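Local atomic coordinates of periplasmic sugar-binding protein (Chloroflexus aurantiacus, PDB entry 4RXU), a protein that binds beta-D-glucopyranose and probably serves as the periplasmic solute-binding component of an ABC-type sugar transporter. Residues Ile248-Asp253 against Tyr272-Gln277; Gln292-Phe297 against Val340-Arg345. All blocks are in the same frame, centred on the assembly; numbering follows the deposited sequence.

Interaction 1 (Ile248-Asp253 against Tyr272-Gln277). With BGC (beta-D-glucopyranose), chain C.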
loop_
_atom_site.group_PDB
_atom_site.type_symbol
_atom_site.label_atom_id
_atom_site.label_comp_id
_atom_site.label_asym_id
_atom_site.label_seq_id
_atom_site.Cartn_x
_atom_site.Cartn_y
_atom_site.Cartn_z
ATOM N N ILE A 248 -3.458 3.962 16.726
ATOM C CA ILE A 248 -3.040 2.766 16.018
ATOM C C ILE A 248 -2.692 3.109 14.568
ATOM O O ILE A 248 -3.534 3.575 13.798
ATOM C CB ILE A 248 -4.140 1.703 15.991
ATOM C CG1 ILE A 248 -4.614 1.357 17.413
ATOM C CG2 ILE A 248 -3.668 0.457 15.224
ATOM C CD1 ILE A 248 -5.934 0.623 17.471
ATOM N N LEU A 249 -1.421 2.901 14.227
ATOM C CA LEU A 249 -0.931 3.060 12.846
ATOM C C LEU A 249 -1.131 1.722 12.151
ATOM O O LEU A 249 -0.256 0.866 12.210
ATOM C CB LEU A 249 0.546 3.455 12.815
ATOM C CG LEU A 249 1.063 3.670 11.378
ATOM C CD1 LEU A 249 0.545 4.972 10.777
ATOM C CD2 LEU A 249 2.574 3.639 11.386
ATOM N N ALA A 250 -2.300 1.515 11.558
ATOM C CA ALA A 250 -2.555 0.273 10.794
ATOM C C ALA A 250 -2.239 0.592 9.339
ATOM O O ALA A 250 -2.641 1.646 8.827
ATOM C CB ALA A 250 -4.004 -0.185 10.953
ATOM N N PRO A 251 -1.528 -0.328 8.634
ATOM C CA PRO A 251 -0.956 0.085 7.344
ATOM C C PRO A 251 -1.908 0.007 6.159
ATOM O O PRO A 251 -1.714 0.707 5.188
ATOM C CB PRO A 251 0.234 -0.877 7.175
ATOM C CG PRO A 251 -0.185 -2.106 7.929
ATOM C CD PRO A 251 -0.936 -1.584 9.124
ATOM N N ASN A 252 -2.939 -0.840 6.229
ATOM C CA ASN A 252 -3.950 -0.822 5.170
ATOM C C ASN A 252 -5.304 -1.193 5.724
ATOM O O ASN A 252 -5.423 -1.456 6.908
ATOM C CB ASN A 252 -3.561 -1.693 3.957
ATOM C CG ASN A 252 -3.772 -3.180 4.180
ATOM O OD1 ASN A 252 -4.009 -3.656 5.298
ATOM N ND2 ASN A 252 -3.635 -3.945 3.095
ATOM N N ASP A 253 -6.318 -1.250 4.870
ATOM C CA ASP A 253 -7.698 -1.455 5.342
ATOM C C ASP A 253 -7.966 -2.798 6.001
ATOM O O ASP A 253 -8.513 -2.847 7.112
ATOM C CB ASP A 253 -8.682 -1.208 4.209
ATOM C CG ASP A 253 -8.923 0.273 3.976
ATOM O OD1 ASP A 253 -8.467 1.102 4.790
ATOM O OD2 ASP A 253 -9.620 0.603 2.999
ATOM N N TYR A 272 -10.272 4.140 20.467
ATOM C CA TYR A 272 -9.109 3.983 19.609
ATOM C C TYR A 272 -9.306 4.775 18.324
ATOM O O TYR A 272 -10.439 4.954 17.825
ATOM C CB TYR A 272 -8.793 2.517 19.289
ATOM C CG TYR A 272 -9.848 1.821 18.467
ATOM C CD1 TYR A 272 -9.864 1.919 17.078
ATOM C CD2 TYR A 272 -10.816 1.025 19.083
ATOM C CE1 TYR A 272 -10.853 1.289 16.327
ATOM C CE2 TYR A 272 -11.807 0.381 18.345
ATOM C CZ TYR A 272 -11.831 0.519 16.976
ATOM O OH TYR A 272 -12.823 -0.122 16.266
ATOM N N PHE A 273 -8.176 5.278 17.831
ATOM C CA PHE A 273 -8.048 5.908 16.529
ATOM C C PHE A 273 -7.197 4.992 15.669
ATOM O O PHE A 273 -6.128 4.565 16.095
ATOM C CB PHE A 273 -7.398 7.282 16.685
ATOM C CG PHE A 273 -8.229 8.242 17.476
ATOM C CD1 PHE A 273 -8.127 8.304 18.863
ATOM C CD2 PHE A 273 -9.125 9.068 16.832
ATOM C CE1 PHE A 273 -8.907 9.188 19.583
ATOM C CE2 PHE A 273 -9.906 9.950 17.549
ATOM C CZ PHE A 273 -9.797 10.006 18.924
ATOM N N VAL A 274 -7.681 4.622 14.489
ATOM C CA VAL A 274 -6.966 3.666 13.646
ATOM C C VAL A 274 -6.999 4.108 12.188
ATOM O O VAL A 274 -8.021 4.576 11.658
ATOM C CB VAL A 274 -7.511 2.219 13.755
ATOM C CG1 VAL A 274 -8.951 2.105 13.259
ATOM C CG2 VAL A 274 -6.578 1.253 13.039
ATOM N N THR A 275 -5.856 3.916 11.539
ATOM C CA THR A 275 -5.620 4.334 10.170
ATOM C C THR A 275 -5.831 3.177 9.209
ATOM O O THR A 275 -6.132 2.074 9.623
ATOM C CB THR A 275 -4.194 4.901 10.017
ATOM O OG1 THR A 275 -3.236 3.877 10.278
ATOM C CG2 THR A 275 -3.984 6.049 10.941
ATOM N N GLY A 276 -5.697 3.461 7.916
ATOM C CA GLY A 276 -5.771 2.432 6.874
ATOM C C GLY A 276 -5.486 3.015 5.504
ATOM O O GLY A 276 -5.087 4.160 5.377
ATOM N N GLN A 277 -5.635 2.189 4.479
ATOM C CA GLN A 277 -5.582 2.658 3.104
ATOM C C GLN A 277 -6.201 1.628 2.175
ATOM O O GLN A 277 -6.263 0.455 2.519
ATOM C CB GLN A 277 -4.149 2.935 2.630
ATOM C CG GLN A 277 -3.309 1.692 2.417
ATOM C CD GLN A 277 -1.930 2.035 1.903
ATOM O OE1 GLN A 277 -1.777 2.581 0.808
ATOM N NE2 GLN A 277 -0.919 1.731 2.698
HETATM C C2 BGC C . -0.278 -1.540 -1.898
HETATM C C3 BGC C . -1.412 -1.330 -0.916
HETATM C C4 BGC C . -1.915 -2.682 -0.433
HETATM C C5 BGC C . -0.765 -3.546 0.087
HETATM C C6 BGC C . -1.179 -4.961 0.427
HETATM C C1 BGC C . 0.774 -2.296 -1.104
HETATM O O1 BGC C . 1.998 -2.381 -1.772
HETATM O O2 BGC C . 0.201 -0.270 -2.351
HETATM O O3 BGC C . -2.443 -0.605 -1.581
HETATM O O4 BGC C . -2.799 -2.466 0.684
HETATM O O5 BGC C . 0.275 -3.614 -0.869
HETATM O O6 BGC C . -1.916 -5.571 -0.635
#
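Ile-248 and Val-274 pair in a parallel sheet, and past them both strands run out into loops whose polar groups continue the pairing. Ile-248 N donates to Phe-273 O at 2.8 Å, and Ile-248 O accepts a longer bond from Thr-275 N. The branched side chains of Ile-248 and Val-274 suit a sheet face covered by helix 253-264: CG2 of Ile-248 lies 3.7 Å from CG2 of Val-274, which also touches Ala-250 CB. Thr-275 turns OG1 back between its own N and carbonyl carbon (chi1 64°), bringing the hydroxyl to Ala-250 O, to which it donates at 2.7 Å. A threonine hydroxyl thus extends the pairing beyond the last strand bond, although Thr-275 O is buried without a partner in the model.

Gln-277 reaches across with an extended chain. Its NE2 gives a nearly straight bond to Pro-251 O (2.8 Å, 168°), which Gln-142 NE2 also bonds, while OE1 accepts a hydrogen bond from Lys-298 NZ, a pocket residue. Putting an alanine here would probably take one of the donors from Pro-251 O and leave Lys-298 without a partner that helps to place it. Gln-277 O accepts from Asp-253 N at 2.9 Å on an in-plane lone pair. The carboxylate of Asp-253 is satisfied from outside the pair: OD1 by Thr-295 and Gln-292, OD2 by Glu-280 N. Gly-276 fits beside it, since a side chain there would collide with OD1.

Asn-252 is the N-cap of helix 253-264, its side chain capping a backbone N; OD1 also bonds to Thr-255 OG1, and ND2 donates to glucose O4 at 2.9 Å and 168°. This beta-alpha-beta unit, carrying a sugar ligand just beyond its strand's C-terminal end, is characteristic of the periplasmic sugar-binding fold.

Interaction 2 (Gln292-Phe297 against Val340-Arg345); sequences QSMTVF and VVTVTR
Thr-295 and Phe-297 pair with Val-343 and Val-341 as hydrogen-bonded pairs of two antiparallel strands, flanking the non-hydrogen-bonded pair of Val-296 and Thr-342, with strand axes 4.5 Å apart at 144°. Thr-295 N donates to Val-343 O at 2.9 Å, and Val-343 N returns a bond to Thr-295 O; Phe-297 and Val-341 exchange a second such pair.

On the face bearing Thr-295, Phe-297 and Val-343, the side chains of Thr-295 and Val-343 lie alongside each other. CG2 of Val-343 meets CB of Phe-297 at 3.7 Å, while CG of Phe-297, anti to the backbone N (chi1 169°), carries the ring off toward Leu-352 of helix 348-354. A threonine suits position Thr-295 by offering both a methyl for the packing and a hydroxyl for Asp-253, at the start of helix 253-264. On the other face the bent chain of Met-294 crosses Thr-342 at about a right angle, with CE 3.7 Å from OG1, a hydroxyl bonded to Gln-141. Val-296 CG1 packs 3.6 Å from Val-340 CB.

Where the strands part, a water donates to Ser-293 O and accepts from Arg-345 N at 3.0 Å. No salt bridge joins the segments: backbone bonds set the register, mostly beta-branched residues, with Phe-297 and Met-294, fill the faces, and the threonine hydroxyls tie the pair to its surroundings.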
loop_
_atom_site.group_PDB
_atom_site.type_symbol
_atom_site.label_atom_id
_atom_site.label_comp_id
_atom_site.label_asym_id
_atom_site.label_seq_id
_atom_site.Cartn_x
_atom_site.Cartn_y
_atom_site.Cartn_z
ATOM N N GLN A 292 -13.552 2.296 12.185
ATOM C CA GLN A 292 -12.238 2.623 11.657
ATOM C C GLN A 292 -12.260 4.121 11.445
ATOM O O GLN A 292 -13.267 4.671 11.051
ATOM C CB GLN A 292 -12.003 1.884 10.342
ATOM C CG GLN A 292 -10.727 2.278 9.593
ATOM C CD GLN A 292 -10.447 1.411 8.363
ATOM O OE1 GLN A 292 -10.858 0.238 8.279
ATOM N NE2 GLN A 292 -9.661 1.961 7.435
ATOM N N SER A 293 -11.165 4.797 11.726
ATOM C CA SER A 293 -11.176 6.264 11.759
ATOM C C SER A 293 -11.021 6.906 10.391
ATOM O O SER A 293 -11.640 7.914 10.072
ATOM C CB SER A 293 -10.064 6.794 12.692
ATOM O OG SER A 293 -10.108 6.148 13.935
ATOM N N MET A 294 -10.155 6.323 9.582
ATOM C CA MET A 294 -9.844 6.877 8.281
ATOM C C MET A 294 -9.264 5.838 7.378
ATOM O O MET A 294 -8.778 4.813 7.824
ATOM C CB MET A 294 -8.842 8.032 8.376
ATOM C CG MET A 294 -7.446 7.625 8.851
ATOM S SD MET A 294 -6.242 7.082 7.538
ATOM C CE MET A 294 -5.427 8.666 7.244
ATOM N N THR A 295 -9.311 6.145 6.087
ATOM C CA THR A 295 -8.555 5.399 5.102
ATOM C C THR A 295 -7.930 6.394 4.118
ATOM O O THR A 295 -8.499 7.433 3.801
ATOM C CB THR A 295 -9.412 4.341 4.345
ATOM O OG1 THR A 295 -8.568 3.458 3.587
ATOM C CG2 THR A 295 -10.428 5.006 3.416
ATOM N N VAL A 296 -6.754 6.050 3.622
ATOM C CA VAL A 296 -6.128 6.791 2.543
ATOM C C VAL A 296 -6.641 6.227 1.213
ATOM O O VAL A 296 -6.434 5.056 0.889
ATOM C CB VAL A 296 -4.591 6.823 2.608
ATOM C CG1 VAL A 296 -4.059 7.592 1.414
ATOM C CG2 VAL A 296 -4.128 7.480 3.908
ATOM N N PHE A 297 -7.348 7.074 0.466
ATOM C CA PHE A 297 -7.941 6.691 -0.813
ATOM C C PHE A 297 -6.897 6.863 -1.896
ATOM O O PHE A 297 -6.350 7.941 -2.060
ATOM C CB PHE A 297 -9.147 7.589 -1.113
ATOM C CG PHE A 297 -9.694 7.470 -2.518
ATOM C CD1 PHE A 297 -9.989 6.224 -3.064
ATOM C CD2 PHE A 297 -9.917 8.601 -3.294
ATOM C CE1 PHE A 297 -10.494 6.121 -4.345
ATOM C CE2 PHE A 297 -10.431 8.492 -4.582
ATOM C CZ PHE A 297 -10.704 7.250 -5.103
ATOM N N VAL A 340 -2.772 10.868 -3.281
ATOM C CA VAL A 340 -3.586 10.105 -2.341
ATOM C C VAL A 340 -4.327 11.066 -1.393
ATOM O O VAL A 340 -3.850 12.176 -1.127
ATOM C CB VAL A 340 -2.747 9.064 -1.558
ATOM C CG1 VAL A 340 -2.014 8.154 -2.531
ATOM C CG2 VAL A 340 -1.780 9.726 -0.567
ATOM N N VAL A 341 -5.490 10.627 -0.902
ATOM C CA VAL A 341 -6.400 11.520 -0.173
ATOM C C VAL A 341 -6.924 10.857 1.075
ATOM O O VAL A 341 -7.384 9.717 1.045
ATOM C CB VAL A 341 -7.606 11.913 -1.082
ATOM C CG1 VAL A 341 -8.650 12.736 -0.350
ATOM C CG2 VAL A 341 -7.086 12.687 -2.270
ATOM N N THR A 342 -6.877 11.574 2.181
ATOM C CA THR A 342 -7.440 11.050 3.403
ATOM C C THR A 342 -8.970 11.091 3.395
ATOM O O THR A 342 -9.578 12.123 3.145
ATOM C CB THR A 342 -6.934 11.814 4.622
ATOM O OG1 THR A 342 -5.561 11.484 4.830
ATOM C CG2 THR A 342 -7.735 11.440 5.880
ATOM N N VAL A 343 -9.553 9.938 3.696
ATOM C CA VAL A 343 -10.999 9.795 3.773
ATOM C C VAL A 343 -11.440 9.429 5.183
ATOM O O VAL A 343 -10.984 8.439 5.770
ATOM C CB VAL A 343 -11.517 8.798 2.730
ATOM C CG1 VAL A 343 -13.011 8.567 2.927
ATOM C CG2 VAL A 343 -11.202 9.357 1.347
ATOM N N THR A 344 -12.367 10.236 5.683
ATOM C CA THR A 344 -13.005 10.017 6.960
ATOM C C THR A 344 -14.505 10.121 6.721
ATOM O O THR A 344 -14.943 10.326 5.599
ATOM C CB THR A 344 -12.606 11.120 7.946
ATOM O OG1 THR A 344 -13.113 12.392 7.488
ATOM C CG2 THR A 344 -11.106 11.182 8.067
ATOM N N ARG A 345 -15.291 10.010 7.779
ATOM C CA ARG A 345 -16.740 10.242 7.653
ATOM C C ARG A 345 -17.103 11.577 7.005
ATOM O O ARG A 345 -18.112 11.691 6.303
ATOM C CB ARG A 345 -17.374 10.239 9.007
ATOM C CG ARG A 345 -17.517 8.874 9.581
ATOM C CD ARG A 345 -17.824 9.040 11.048
ATOM N NE ARG A 345 -18.643 7.958 11.547
ATOM C CZ ARG A 345 -19.241 8.001 12.728
ATOM N NH1 ARG A 345 -19.092 9.071 13.487
ATOM N NH2 ARG A 345 -19.977 6.981 13.144
HETATM O O HOH W 1 -14.153 8.979 10.371
#

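How the interactions relate
Both contacts are largely buried, with centres 9 Å apart, but interaction 2 reaches nearer the surface at Val-341 and Arg-345. Interaction 1 joins neighbouring strands of the four-strand parallel sheet through a beta-alpha-beta unit, and its loops lead to the sugar. Interaction 2 is an antiparallel pairing of strands 295-298 and 332-343, which belong to the other, mixed sheet. Main-chain bonding therefore dominates interaction 2, whereas side-chain amide and hydroxyl groups join the main-chain bonds of interaction 1. The two meet directly: Val-274 N lies 2.9 Å from Ser-293 OG, a probable hydrogen bond, and the carboxylate of Asp-253 adds a second tie.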